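Local coordinates for putative uncharacterized protein smu.1108c (Streptococcus mutans, PDB 3L7Y) that is of uncharacterized function but belongs to the haloacid dehalogenase-like hydrolases, binds magnesium and probably acts as a phosphatase, at residues Ile123-Tyr128 against Asp203-Gln208; Lys184-Val189 against Tyr219-Thr224; Leu227-Ala232 against Gly254-Met259. One frame throughout, in Å; residues are numbered along the deposited sequence.

Contact 1: Ile123-Tyr128 against Asp203-Gln208; sequences IASIIY and DYKTSQ
S125 and I126 of helix 120-133 meet Y204, K205 and T206 in the loop between helix 194-202 and strand 210-214. Both parts belong to the α/β cap that Cof-type members of the haloacid dehalogenase family carry on their core domain. The S125 hydroxyl is the hub of the first shell. Its OG lies at the edge of the Y204 ring, near the ring plane, 3.4 Å from CE2. From another direction the lysine chain comes up, with K205 CE 3.3 Å from S125 OG, and the methyl T206 CG2 completes the group at 3.6 Å from S125 OG. The next residue, I126, reaches toward the loop by its CD1 end. With CG1 anti to the backbone N (chi1 -166°) and the chain folded at chi2 (68°), that methyl comes to 3.7 Å from T206 OG1 and makes an oblique apolar contact with the Y204 ring.

Polar contact across this interface is indirect. A water in the plane of the Y204 ring joins the tyrosine hydroxyl to the helix, donating a hydrogen bond to S125 O.

In the second shell, a type I β turn from Y204 to S207, closed by the bond from S207 N to Y204 O, presents the three loop side chains together. K205, its CG between the backbone N and the carbonyl carbon (chi1 63°) and its chain extended beyond, carries CE to S125, while F129 of the same helix as S125 stacks with the Y204 ring. Behind I126 lies L185 of strand 182-188, on which I123 and I127 pack too, so that the helix rests on the cap sheet with the loop at its flank. The tyrosine is covered on one face by its own neighbour: K205 CG sits 3.7 Å above the Y204 ring plane, offset toward the rim.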
ATOM      1  N   ILE A 123      12.891  14.919  -1.447  1.00 14.35           N
ATOM      2  CA  ILE A 123      13.330  13.894  -0.518  1.00  6.55           C
ATOM      3  C   ILE A 123      14.402  14.429   0.438  1.00  6.61           C
ATOM      4  O   ILE A 123      14.338  14.219   1.644  1.00 10.81           O
ATOM      5  CB  ILE A 123      13.898  12.695  -1.298  1.00 11.97           C
ATOM      6  CG1 ILE A 123      12.844  12.137  -2.257  1.00 17.81           C
ATOM      7  CG2 ILE A 123      14.411  11.619  -0.354  1.00 10.16           C
ATOM      8  CD1 ILE A 123      13.346  10.982  -3.076  1.00 17.64           C
ATOM      9  N   ALA A 124      15.400  15.117  -0.097  1.00  7.81           N
ATOM     10  CA  ALA A 124      16.478  15.604   0.743  1.00  9.10           C
ATOM     11  C   ALA A 124      15.901  16.606   1.721  1.00 14.67           C
ATOM     12  O   ALA A 124      16.285  16.662   2.890  1.00  7.40           O
ATOM     13  CB  ALA A 124      17.570  16.251  -0.110  1.00 11.32           C
ATOM     14  N   SER A 125      14.942  17.391   1.250  1.00 19.35           N
ATOM     15  CA  SER A 125      14.399  18.445   2.093  1.00 18.82           C
ATOM     16  C   SER A 125      13.471  17.923   3.213  1.00 15.36           C
ATOM     17  O   SER A 125      13.568  18.383   4.348  1.00 12.13           O
ATOM     18  CB  SER A 125      13.748  19.536   1.239  1.00 12.21           C
ATOM     19  OG  SER A 125      12.819  20.274   2.006  1.00 27.32           O
ATOM     20  N   ILE A 126      12.588  16.972   2.910  1.00 12.29           N
ATOM     21  CA  ILE A 126      11.719  16.411   3.957  1.00  9.32           C
ATOM     22  C   ILE A 126      12.553  15.594   4.951  1.00  9.18           C
ATOM     23  O   ILE A 126      12.234  15.529   6.131  1.00 10.56           O
ATOM     24  CB  ILE A 126      10.595  15.513   3.390  1.00 11.97           C
ATOM     25  CG1 ILE A 126       9.516  15.244   4.464  1.00  6.29           C
ATOM     26  CG2 ILE A 126      11.167  14.187   2.916  1.00  7.47           C
ATOM     27  CD1 ILE A 126       8.728  16.441   4.850  1.00  7.69           C
ATOM     28  N   ILE A 127      13.635  14.980   4.468  1.00 14.96           N
ATOM     29  CA  ILE A 127      14.542  14.239   5.344  1.00  9.93           C
ATOM     30  C   ILE A 127      15.224  15.159   6.348  1.00 15.27           C
ATOM     31  O   ILE A 127      15.309  14.846   7.553  1.00  9.43           O
ATOM     32  CB  ILE A 127      15.621  13.468   4.544  1.00 16.51           C
ATOM     33  CG1 ILE A 127      15.016  12.216   3.901  1.00 21.56           C
ATOM     34  CG2 ILE A 127      16.789  13.076   5.439  1.00 18.67           C
ATOM     35  CD1 ILE A 127      16.008  11.416   3.068  1.00 15.48           C
ATOM     36  N   TYR A 128      15.710  16.293   5.852  1.00 16.11           N
ATOM     37  CA  TYR A 128      16.401  17.257   6.708  1.00 18.99           C
ATOM     38  C   TYR A 128      15.429  17.762   7.772  1.00 15.47           C
ATOM     39  O   TYR A 128      15.773  17.924   8.939  1.00 11.62           O
ATOM     40  CB  TYR A 128      16.928  18.428   5.882  1.00 22.05           C
ATOM     41  CG  TYR A 128      17.579  19.494   6.722  1.00 25.98           C
ATOM     42  CD1 TYR A 128      18.916  19.407   7.067  1.00 37.02           C
ATOM     43  CD2 TYR A 128      16.848  20.578   7.190  1.00 34.30           C
ATOM     44  CE1 TYR A 128      19.518  20.381   7.851  1.00 42.28           C
ATOM     45  CE2 TYR A 128      17.434  21.553   7.968  1.00 37.52           C
ATOM     46  CZ  TYR A 128      18.769  21.451   8.296  1.00 41.23           C
ATOM     47  OH  TYR A 128      19.357  22.420   9.072  1.00 49.20           O
ATOM     48  N   ASP A 203       2.342  20.653   6.562  1.00  8.91           N
ATOM     49  CA  ASP A 203       2.547  22.097   6.727  1.00  8.11           C
ATOM     50  C   ASP A 203       3.906  22.564   6.240  1.00  7.49           C
ATOM     51  O   ASP A 203       4.219  23.760   6.325  1.00  9.63           O
ATOM     52  CB  ASP A 203       2.423  22.490   8.198  1.00  6.33           C
ATOM     53  CG  ASP A 203       0.986  22.493   8.687  1.00 12.07           C
ATOM     54  OD1 ASP A 203       0.076  22.432   7.848  1.00 11.03           O
ATOM     55  OD2 ASP A 203       0.780  22.549   9.917  1.00 16.91           O
ATOM     56  N   TYR A 204       4.720  21.633   5.745  1.00  9.51           N
ATOM     57  CA  TYR A 204       6.107  21.951   5.382  1.00 12.68           C
ATOM     58  C   TYR A 204       6.225  22.459   3.944  1.00 11.64           C
ATOM     59  O   TYR A 204       5.305  22.309   3.152  1.00 14.73           O
ATOM     60  CB  TYR A 204       7.009  20.724   5.590  1.00 16.89           C
ATOM     61  CG  TYR A 204       8.497  21.039   5.513  1.00 15.33           C
ATOM     62  CD1 TYR A 204       9.051  22.042   6.301  1.00 14.61           C
ATOM     63  CD2 TYR A 204       9.338  20.340   4.653  1.00 13.73           C
ATOM     64  CE1 TYR A 204      10.397  22.343   6.242  1.00 18.91           C
ATOM     65  CE2 TYR A 204      10.696  20.632   4.584  1.00 12.30           C
ATOM     66  CZ  TYR A 204      11.216  21.630   5.389  1.00 17.47           C
ATOM     67  OH  TYR A 204      12.553  21.936   5.339  1.00 27.37           O
ATOM     68  N   LYS A 205       7.369  23.044   3.598  1.00 10.57           N
ATOM     69  CA  LYS A 205       7.527  23.622   2.267  1.00  5.63           C
ATOM     70  C   LYS A 205       7.388  22.605   1.122  1.00  9.21           C
ATOM     71  O   LYS A 205       7.134  22.986  -0.017  1.00 11.03           O
ATOM     72  CB  LYS A 205       8.853  24.397   2.157  1.00 10.78           C
ATOM     73  CG  LYS A 205      10.124  23.547   2.324  1.00 10.58           C
ATOM     74  CD  LYS A 205      11.405  24.426   2.319  1.00 17.56           C
ATOM     75  CE  LYS A 205      12.659  23.571   2.389  1.00 27.49           C
ATOM     76  NZ  LYS A 205      13.922  24.382   2.392  1.00 32.05           N
ATOM     77  N   THR A 206       7.564  21.318   1.405  1.00  8.63           N
ATOM     78  CA  THR A 206       7.395  20.305   0.352  1.00 10.01           C
ATOM     79  C   THR A 206       5.925  19.928   0.146  1.00 13.37           C
ATOM     80  O   THR A 206       5.607  18.973  -0.556  1.00 15.04           O
ATOM     81  CB  THR A 206       8.217  19.027   0.651  1.00 13.11           C
ATOM     82  OG1 THR A 206       7.970  18.606   1.992  1.00  9.40           O
ATOM     83  CG2 THR A 206       9.732  19.307   0.497  1.00  6.23           C
ATOM     84  N   SER A 207       5.039  20.698   0.760  1.00 12.32           N
ATOM     85  CA  SER A 207       3.620  20.355   0.848  1.00 12.59           C
ATOM     86  C   SER A 207       2.930  19.938  -0.448  1.00 14.47           C
ATOM     87  O   SER A 207       2.090  19.044  -0.439  1.00 15.58           O
ATOM     88  CB  SER A 207       2.840  21.502   1.479  1.00 22.40           C
ATOM     89  OG  SER A 207       1.505  21.104   1.716  1.00 26.15           O
ATOM     90  N   GLN A 208       3.252  20.584  -1.561  1.00 11.13           N
ATOM     91  CA  GLN A 208       2.524  20.295  -2.781  1.00 17.12           C
ATOM     92  C   GLN A 208       2.977  18.981  -3.416  1.00 18.82           C
ATOM     93  O   GLN A 208       2.304  18.438  -4.295  1.00 22.36           O
ATOM     94  CB  GLN A 208       2.668  21.431  -3.781  1.00 19.67           C
ATOM     95  CG  GLN A 208       3.772  21.219  -4.775  0.50 35.90           C
ATOM     96  CD  GLN A 208       3.608  22.118  -5.970  1.00 56.15           C
ATOM     97  OE1 GLN A 208       4.274  21.948  -6.996  1.00 64.43           O
ATOM     98  NE2 GLN A 208       2.706  23.087  -5.852  1.00 52.93           N
TER
HETATM   99  O   HOH W   1      14.908  20.997   4.754  1.00 30.30           O

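Contact 2: Lys184-Val189 against Tyr219-Thr224; sequences KLTLQV and YIDIIT
I220 O is held by two groups of the facing strand: L187 N donates to it at 2.7 Å, in the carbonyl plane and almost straight (172°), and T186 CA adds a CA-H...O contact. I220 N answers to L187 O, and L185 pairs in the same two-way fashion with I222, making two hydrogen-bonded pairs of an antiparallel ladder. Between them, in a non-hydrogen-bonded pair, T186 and D221 lie side by side. T186 OG1 donates to D221 OD1 at 2.9 Å, meeting it from above the carboxylate plane, while N102 binds OD2. K184 crosses this carboxylate obliquely with CE 3.6 Å from D221 OD2, but its bent tip carries NZ on to a salt bridge with E101 and to S79 O. On the same face Q188 lies along Y219, its CG 3.7 Å from Y219 CE2. The opposite face is apolar, with L187 CG 3.9 Å from I222 CD1. These are central strands of the cap sheet, flanked by strands 138-143 and 210-214. Helices 120-133 and 194-202 cover the leucine and isoleucine face, and helix 155-161 packs on Q188 and Y219.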
ATOM      1  N   LYS A 184       8.801   6.161  -2.442  1.00 14.12           N
ATOM      2  CA  LYS A 184       8.230   6.681  -1.209  1.00 11.81           C
ATOM      3  C   LYS A 184       9.264   6.628  -0.091  1.00 14.55           C
ATOM      4  O   LYS A 184      10.334   6.028  -0.250  1.00 16.47           O
ATOM      5  CB  LYS A 184       7.005   5.846  -0.809  1.00  7.73           C
ATOM      6  CG  LYS A 184       7.337   4.533  -0.083  1.00 16.29           C
ATOM      7  CD  LYS A 184       6.055   3.883   0.473  1.00 17.47           C
ATOM      8  CE  LYS A 184       6.333   2.619   1.284  1.00 18.86           C
ATOM      9  NZ  LYS A 184       6.924   1.538   0.452  1.00 29.60           N
ATOM     10  N   LEU A 185       8.947   7.261   1.033  1.00  7.38           N
ATOM     11  CA  LEU A 185       9.694   7.035   2.267  1.00  8.86           C
ATOM     12  C   LEU A 185       8.776   6.468   3.331  1.00  7.44           C
ATOM     13  O   LEU A 185       7.561   6.592   3.241  1.00 14.91           O
ATOM     14  CB  LEU A 185      10.299   8.327   2.821  1.00 11.97           C
ATOM     15  CG  LEU A 185      10.843   9.401   1.877  1.00 17.06           C
ATOM     16  CD1 LEU A 185      11.621  10.409   2.703  1.00 18.68           C
ATOM     17  CD2 LEU A 185      11.712   8.777   0.812  1.00 32.29           C
ATOM     18  N   THR A 186       9.358   5.888   4.369  1.00 13.93           N
ATOM     19  CA  THR A 186       8.551   5.416   5.481  1.00 20.57           C
ATOM     20  C   THR A 186       9.125   5.892   6.804  1.00 21.68           C
ATOM     21  O   THR A 186      10.332   5.821   7.035  1.00 21.32           O
ATOM     22  CB  THR A 186       8.410   3.877   5.474  1.00 22.46           C
ATOM     23  OG1 THR A 186       7.736   3.458   4.276  1.00 14.83           O
ATOM     24  CG2 THR A 186       7.611   3.413   6.688  1.00 24.68           C
ATOM     25  N   LEU A 187       8.260   6.412   7.666  1.00  7.42           N
ATOM     26  CA  LEU A 187       8.682   6.759   9.004  1.00 10.84           C
ATOM     27  C   LEU A 187       8.139   5.733   9.981  1.00 14.54           C
ATOM     28  O   LEU A 187       6.958   5.385   9.931  1.00 20.67           O
ATOM     29  CB  LEU A 187       8.187   8.146   9.395  1.00 14.52           C
ATOM     30  CG  LEU A 187       8.572   9.335   8.512  1.00 17.52           C
ATOM     31  CD1 LEU A 187       8.222  10.621   9.227  1.00  8.12           C
ATOM     32  CD2 LEU A 187      10.058   9.287   8.183  1.00 13.09           C
ATOM     33  N   GLN A 188       8.997   5.250  10.871  1.00 14.66           N
ATOM     34  CA  GLN A 188       8.508   4.452  11.986  1.00 19.96           C
ATOM     35  C   GLN A 188       8.447   5.351  13.200  1.00 18.75           C
ATOM     36  O   GLN A 188       9.453   5.960  13.593  1.00 21.80           O
ATOM     37  CB  GLN A 188       9.392   3.232  12.257  1.00 24.01           C
ATOM     38  CG  GLN A 188       8.749   2.250  13.235  1.00 26.37           C
ATOM     39  CD  GLN A 188       9.767   1.352  13.896  1.00 33.38           C
ATOM     40  OE1 GLN A 188      10.739   1.824  14.478  1.00 32.22           O
ATOM     41  NE2 GLN A 188       9.548   0.049  13.814  1.00 35.68           N
ATOM     42  N   VAL A 189       7.256   5.448  13.779  1.00 18.01           N
ATOM     43  CA  VAL A 189       6.978   6.448  14.792  1.00 21.47           C
ATOM     44  C   VAL A 189       6.048   5.839  15.819  1.00 19.34           C
ATOM     45  O   VAL A 189       5.425   4.812  15.557  1.00 17.90           O
ATOM     46  CB  VAL A 189       6.267   7.655  14.167  1.00 15.95           C
ATOM     47  CG1 VAL A 189       7.114   8.253  13.052  1.00 14.89           C
ATOM     48  CG2 VAL A 189       4.922   7.240  13.619  1.00 15.70           C
ATOM     49  N   TYR A 219       3.348   3.512  11.713  1.00 17.44           N
ATOM     50  CA  TYR A 219       3.986   3.791  10.414  1.00 16.50           C
ATOM     51  C   TYR A 219       3.337   4.936   9.629  1.00 19.49           C
ATOM     52  O   TYR A 219       2.114   5.092   9.620  1.00 15.98           O
ATOM     53  CB  TYR A 219       4.033   2.531   9.539  1.00 16.25           C
ATOM     54  CG  TYR A 219       4.945   1.456  10.075  1.00 23.69           C
ATOM     55  CD1 TYR A 219       4.435   0.390  10.812  1.00 25.14           C
ATOM     56  CD2 TYR A 219       6.318   1.513   9.860  1.00 21.74           C
ATOM     57  CE1 TYR A 219       5.266  -0.593  11.310  1.00 23.11           C
ATOM     58  CE2 TYR A 219       7.162   0.534  10.356  1.00 25.25           C
ATOM     59  CZ  TYR A 219       6.625  -0.516  11.078  1.00 25.44           C
ATOM     60  OH  TYR A 219       7.448  -1.488  11.576  1.00 32.62           O
ATOM     61  N   ILE A 220       4.174   5.741   8.973  1.00 11.33           N
ATOM     62  CA  ILE A 220       3.699   6.770   8.056  1.00 12.77           C
ATOM     63  C   ILE A 220       4.459   6.630   6.744  1.00 10.94           C
ATOM     64  O   ILE A 220       5.693   6.661   6.729  1.00 15.51           O
ATOM     65  CB  ILE A 220       3.994   8.180   8.583  1.00 13.00           C
ATOM     66  CG1 ILE A 220       3.201   8.489   9.851  1.00 13.94           C
ATOM     67  CG2 ILE A 220       3.716   9.217   7.505  1.00 12.24           C
ATOM     68  CD1 ILE A 220       3.792   9.661  10.641  1.00  7.18           C
ATOM     69  N   ASP A 221       3.732   6.478   5.648  1.00 13.66           N
ATOM     70  CA  ASP A 221       4.354   6.507   4.336  1.00 13.96           C
ATOM     71  C   ASP A 221       4.287   7.941   3.866  1.00 13.72           C
ATOM     72  O   ASP A 221       3.235   8.576   3.949  1.00  9.43           O
ATOM     73  CB  ASP A 221       3.607   5.602   3.354  1.00 12.15           C
ATOM     74  CG  ASP A 221       3.930   4.146   3.557  1.00 15.92           C
ATOM     75  OD1 ASP A 221       4.871   3.859   4.335  1.00 11.15           O
ATOM     76  OD2 ASP A 221       3.252   3.291   2.949  1.00 17.70           O
ATOM     77  N   ILE A 222       5.417   8.453   3.406  1.00 17.17           N
ATOM     78  CA  ILE A 222       5.467   9.768   2.799  1.00 13.41           C
ATOM     79  C   ILE A 222       5.444   9.558   1.302  1.00  9.95           C
ATOM     80  O   ILE A 222       6.438   9.169   0.700  1.00 15.06           O
ATOM     81  CB  ILE A 222       6.728  10.554   3.230  1.00  6.62           C
ATOM     82  CG1 ILE A 222       6.730  10.746   4.753  1.00  6.55           C
ATOM     83  CG2 ILE A 222       6.791  11.889   2.494  1.00 11.96           C
ATOM     84  CD1 ILE A 222       7.928  11.491   5.296  1.00  9.75           C
ATOM     85  N   ILE A 223       4.286   9.782   0.706  1.00  8.79           N
ATOM     86  CA  ILE A 223       4.113   9.534  -0.706  1.00  6.98           C
ATOM     87  C   ILE A 223       4.047  10.838  -1.472  1.00 10.79           C
ATOM     88  O   ILE A 223       3.858  11.897  -0.883  1.00 11.54           O
ATOM     89  CB  ILE A 223       2.793   8.769  -0.972  1.00 11.65           C
ATOM     90  CG1 ILE A 223       1.645   9.409  -0.184  1.00  9.52           C
ATOM     91  CG2 ILE A 223       2.959   7.296  -0.609  1.00 11.22           C
ATOM     92  CD1 ILE A 223       0.231   9.138  -0.768  1.00  8.93           C
ATOM     93  N   THR A 224       4.193  10.734  -2.788  1.00 11.48           N
ATOM     94  CA  THR A 224       3.919  11.837  -3.691  1.00 16.10           C
ATOM     95  C   THR A 224       2.454  12.219  -3.523  1.00 17.88           C
ATOM     96  O   THR A 224       1.545  11.386  -3.710  1.00 12.51           O
ATOM     97  CB  THR A 224       4.192  11.424  -5.145  1.00 17.60           C
ATOM     98  OG1 THR A 224       5.604  11.219  -5.325  1.00 14.46           O
ATOM     99  CG2 THR A 224       3.684  12.488  -6.132  1.00 13.64           C
TER

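Contact 3: Leu227-Ala232 against Gly254-Met259; sequences LHKGWA and GNDIEM
K229 stretches from the start of helix 229-239 across the backbone of N255 to D256, in the core domain of this haloacid dehalogenase-like hydrolase. Its CB packs on M259 CB at 4.0 Å. CG and CD then pass the carbonyl of N255, with K229 CD 3.5 Å from N255 O, and CE continues past N255 ND2 to the aspartate. The chain is extended beyond CG, which gives it the length to put its ammonium group beside D256. There NZ forms a salt bridge, 2.7 Å from D256 OD1, approaching on the syn side and 23° out of the carboxylate plane. The same NZ also salt-bridges D43 and donates to A77 O, and a water links it to N255 ND2, whose amide is held by N102.

At the root of the lysine another water, accepting from K229 N, donates to N255 O at 2.7 Å from that oxygen. Beside it H228, at the N-cap position of the helix, meets E258 face on: E258 CG stands 3.6 Å from the H228 ring centroid, 5° off the ring normal, as a CH-pi contact. A bend at chi2 turns the glutamate carboxylate nearly parallel to the ring, 9° between the planes, and displaced toward the H228 CG and CB side. G230 makes the close approach of the backbones possible, its CA 3.8 Å from M259 N.

D43 is a magnesium ligand and D256 OD2 accepts from the backbone N of D252, another ligand, and of G253. K229 thus ties one metal-binding aspartate to the loop that carries a second. Its position between D256 and D43 is consistent with the motif III lysine of this superfamily, whose ammonium group holds acidic residues of the metal site in place.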
ATOM      1  N   LEU A 227      -0.943  10.595  -4.998  1.00 10.77           N
ATOM      2  CA  LEU A 227      -0.737   9.256  -5.558  1.00 12.88           C
ATOM      3  C   LEU A 227      -1.102   8.158  -4.551  1.00 18.30           C
ATOM      4  O   LEU A 227      -0.248   7.366  -4.128  1.00 20.01           O
ATOM      5  CB  LEU A 227       0.699   9.077  -6.072  1.00 10.51           C
ATOM      6  CG  LEU A 227       0.901   9.390  -7.562  1.00 17.85           C
ATOM      7  CD1 LEU A 227       0.023  10.553  -8.029  1.00 12.27           C
ATOM      8  CD2 LEU A 227       2.382   9.618  -7.880  1.00 13.32           C
ATOM      9  N   HIS A 228      -2.380   8.122  -4.177  1.00 18.59           N
ATOM     10  CA  HIS A 228      -2.871   7.159  -3.204  1.00 18.83           C
ATOM     11  C   HIS A 228      -3.632   6.026  -3.909  1.00 12.10           C
ATOM     12  O   HIS A 228      -3.790   6.043  -5.122  1.00 12.01           O
ATOM     13  CB  HIS A 228      -3.736   7.865  -2.161  1.00 17.15           C
ATOM     14  CG  HIS A 228      -4.723   8.827  -2.746  1.00 19.74           C
ATOM     15  ND1 HIS A 228      -5.756   8.424  -3.562  1.00 11.29           N
ATOM     16  CD2 HIS A 228      -4.834  10.177  -2.636  1.00 16.78           C
ATOM     17  CE1 HIS A 228      -6.464   9.480  -3.928  1.00 17.36           C
ATOM     18  NE2 HIS A 228      -5.923  10.554  -3.382  1.00 14.28           N
ATOM     19  N   LYS A 229      -4.085   5.030  -3.159  1.00 12.28           N
ATOM     20  CA  LYS A 229      -4.648   3.844  -3.792  1.00  8.40           C
ATOM     21  C   LYS A 229      -5.940   4.168  -4.561  1.00 15.24           C
ATOM     22  O   LYS A 229      -6.271   3.492  -5.543  1.00 13.76           O
ATOM     23  CB  LYS A 229      -4.908   2.751  -2.758  1.00 11.27           C
ATOM     24  CG  LYS A 229      -3.690   2.243  -2.016  1.00 10.70           C
ATOM     25  CD  LYS A 229      -4.098   1.121  -1.049  1.00  8.69           C
ATOM     26  CE  LYS A 229      -2.995   0.795  -0.034  1.00 15.15           C
ATOM     27  NZ  LYS A 229      -3.373  -0.348   0.831  1.00 15.38           N
ATOM     28  N   GLY A 230      -6.668   5.190  -4.103  1.00 13.74           N
ATOM     29  CA  GLY A 230      -7.839   5.675  -4.812  1.00  8.32           C
ATOM     30  C   GLY A 230      -7.446   6.192  -6.185  1.00 18.71           C
ATOM     31  O   GLY A 230      -8.079   5.871  -7.187  1.00 14.60           O
ATOM     32  N   TRP A 231      -6.419   7.035  -6.242  1.00 18.44           N
ATOM     33  CA  TRP A 231      -5.849   7.511  -7.499  1.00 16.69           C
ATOM     34  C   TRP A 231      -5.398   6.342  -8.396  1.00 13.38           C
ATOM     35  O   TRP A 231      -5.648   6.329  -9.543  1.00 16.52           O
ATOM     36  CB  TRP A 231      -4.705   8.497  -7.264  1.00 14.61           C
ATOM     37  CG  TRP A 231      -4.049   8.959  -8.498  1.00 18.65           C
ATOM     38  CD1 TRP A 231      -4.356  10.047  -9.237  1.00 23.24           C
ATOM     39  CD2 TRP A 231      -2.986   8.327  -9.172  1.00 11.76           C
ATOM     40  NE1 TRP A 231      -3.551  10.138 -10.307  1.00 10.03           N
ATOM     41  CE2 TRP A 231      -2.698   9.084 -10.297  1.00 13.45           C
ATOM     42  CE3 TRP A 231      -2.237   7.196  -8.932  1.00 13.77           C
ATOM     43  CZ2 TRP A 231      -1.701   8.727 -11.182  1.00 17.93           C
ATOM     44  CZ3 TRP A 231      -1.266   6.872  -9.787  1.00 13.35           C
ATOM     45  CH2 TRP A 231      -0.992   7.636 -10.887  1.00 19.40           C
ATOM     46  N   ALA A 232      -4.760   5.370  -7.813  1.00 20.00           N
ATOM     47  CA  ALA A 232      -4.281   4.231  -8.559  1.00 20.00           C
ATOM     48  C   ALA A 232      -5.455   3.505  -9.229  1.00 20.00           C
ATOM     49  O   ALA A 232      -5.457   3.342 -10.397  1.00 20.00           O
ATOM     50  CB  ALA A 232      -3.520   3.342  -7.726  1.00 20.00           C
ATOM     51  N   GLY A 254      -5.777   3.373   7.168  1.00 16.25           N
ATOM     52  CA  GLY A 254      -5.932   4.758   6.761  1.00 13.97           C
ATOM     53  C   GLY A 254      -5.591   4.964   5.294  1.00 16.24           C
ATOM     54  O   GLY A 254      -6.303   5.673   4.570  1.00 17.25           O
ATOM     55  N   ASN A 255      -4.514   4.323   4.843  1.00  7.86           N
ATOM     56  CA  ASN A 255      -4.094   4.421   3.451  1.00  7.73           C
ATOM     57  C   ASN A 255      -5.042   3.692   2.472  1.00 12.10           C
ATOM     58  O   ASN A 255      -4.804   3.692   1.256  1.00 10.60           O
ATOM     59  CB  ASN A 255      -2.651   3.911   3.276  1.00  9.33           C
ATOM     60  CG  ASN A 255      -2.477   2.458   3.704  1.00 10.77           C
ATOM     61  OD1 ASN A 255      -3.278   1.925   4.464  1.00 20.15           O
ATOM     62  ND2 ASN A 255      -1.411   1.817   3.221  1.00 14.21           N
ATOM     63  N   ASP A 256      -6.107   3.086   3.001  1.00 12.94           N
ATOM     64  CA  ASP A 256      -7.145   2.470   2.172  1.00 13.15           C
ATOM     65  C   ASP A 256      -8.375   3.370   2.001  1.00 17.16           C
ATOM     66  O   ASP A 256      -9.316   3.012   1.289  1.00 12.41           O
ATOM     67  CB  ASP A 256      -7.624   1.145   2.784  1.00 13.52           C
ATOM     68  CG  ASP A 256      -6.554   0.084   2.810  1.00 13.93           C
ATOM     69  OD1 ASP A 256      -5.829  -0.065   1.800  1.00 14.06           O
ATOM     70  OD2 ASP A 256      -6.440  -0.610   3.841  1.00 14.68           O
ATOM     71  N   ILE A 257      -8.399   4.518   2.668  1.00 14.90           N
ATOM     72  CA  ILE A 257      -9.642   5.295   2.730  1.00 10.46           C
ATOM     73  C   ILE A 257     -10.078   5.902   1.392  1.00 20.52           C
ATOM     74  O   ILE A 257     -11.272   5.884   1.072  1.00  9.20           O
ATOM     75  CB  ILE A 257      -9.619   6.366   3.841  1.00 13.81           C
ATOM     76  CG1 ILE A 257      -9.722   5.727   5.224  1.00 17.74           C
ATOM     77  CG2 ILE A 257     -10.783   7.338   3.691  1.00 14.48           C
ATOM     78  CD1 ILE A 257      -9.432   6.731   6.373  1.00  9.93           C
ATOM     79  N   GLU A 258      -9.147   6.450   0.609  1.00 11.27           N
ATOM     80  CA  GLU A 258      -9.540   6.985  -0.704  1.00 14.76           C
ATOM     81  C   GLU A 258     -10.046   5.851  -1.613  1.00 15.77           C
ATOM     82  O   GLU A 258     -10.974   6.024  -2.410  1.00 10.50           O
ATOM     83  CB  GLU A 258      -8.383   7.737  -1.382  1.00  9.49           C
ATOM     84  CG  GLU A 258      -7.817   8.912  -0.559  1.00 21.83           C
ATOM     85  CD  GLU A 258      -6.760   8.491   0.455  1.00 28.02           C
ATOM     86  OE1 GLU A 258      -6.493   7.276   0.590  1.00 26.38           O
ATOM     87  OE2 GLU A 258      -6.185   9.380   1.123  1.00 32.69           O
ATOM     88  N   MET A 259      -9.425   4.685  -1.499  1.00 11.52           N
ATOM     89  CA  MET A 259      -9.843   3.552  -2.324  1.00 14.84           C
ATOM     90  C   MET A 259     -11.243   3.092  -1.958  1.00 14.89           C
ATOM     91  O   MET A 259     -12.056   2.800  -2.831  1.00 17.94           O
ATOM     92  CB  MET A 259      -8.876   2.377  -2.161  1.00 13.03           C
ATOM     93  CG  MET A 259      -9.338   1.081  -2.847  1.00  9.01           C
ATOM     94  SD  MET A 259      -8.037  -0.184  -2.847  1.00 15.11           S
ATOM     95  CE  MET A 259      -8.104  -0.765  -1.151  1.00  9.46           C
TER
HETATM   96  O   HOH W   2      -3.078   5.114  -0.216  1.00 10.50           O
HETATM   97  O   HOH W   3      -1.068  -1.358   2.634  1.00 12.39           O

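In the fold
Contacts 1 and 2 are successive layers of the cap, their centres 12 Å apart. They join at L185, whose CD1 lies 3.8 Å from I126 CG2, and I222 CD1 also touches I126 CG1. Contact 3 belongs to the core domain, and its 227-232 segment follows strand 219-224 almost directly in the chain. Although contacts 2 and 3 are centred 14 Å apart, N102 bonds to D221 in one and N255 in the other, bridging cap and core beside the magnesium site. The D256 side chain is about 4 Å from the ion and that of D221 about 9 Å, whereas contact 1 lies away from the site, 21 Å from contact 3 between centres.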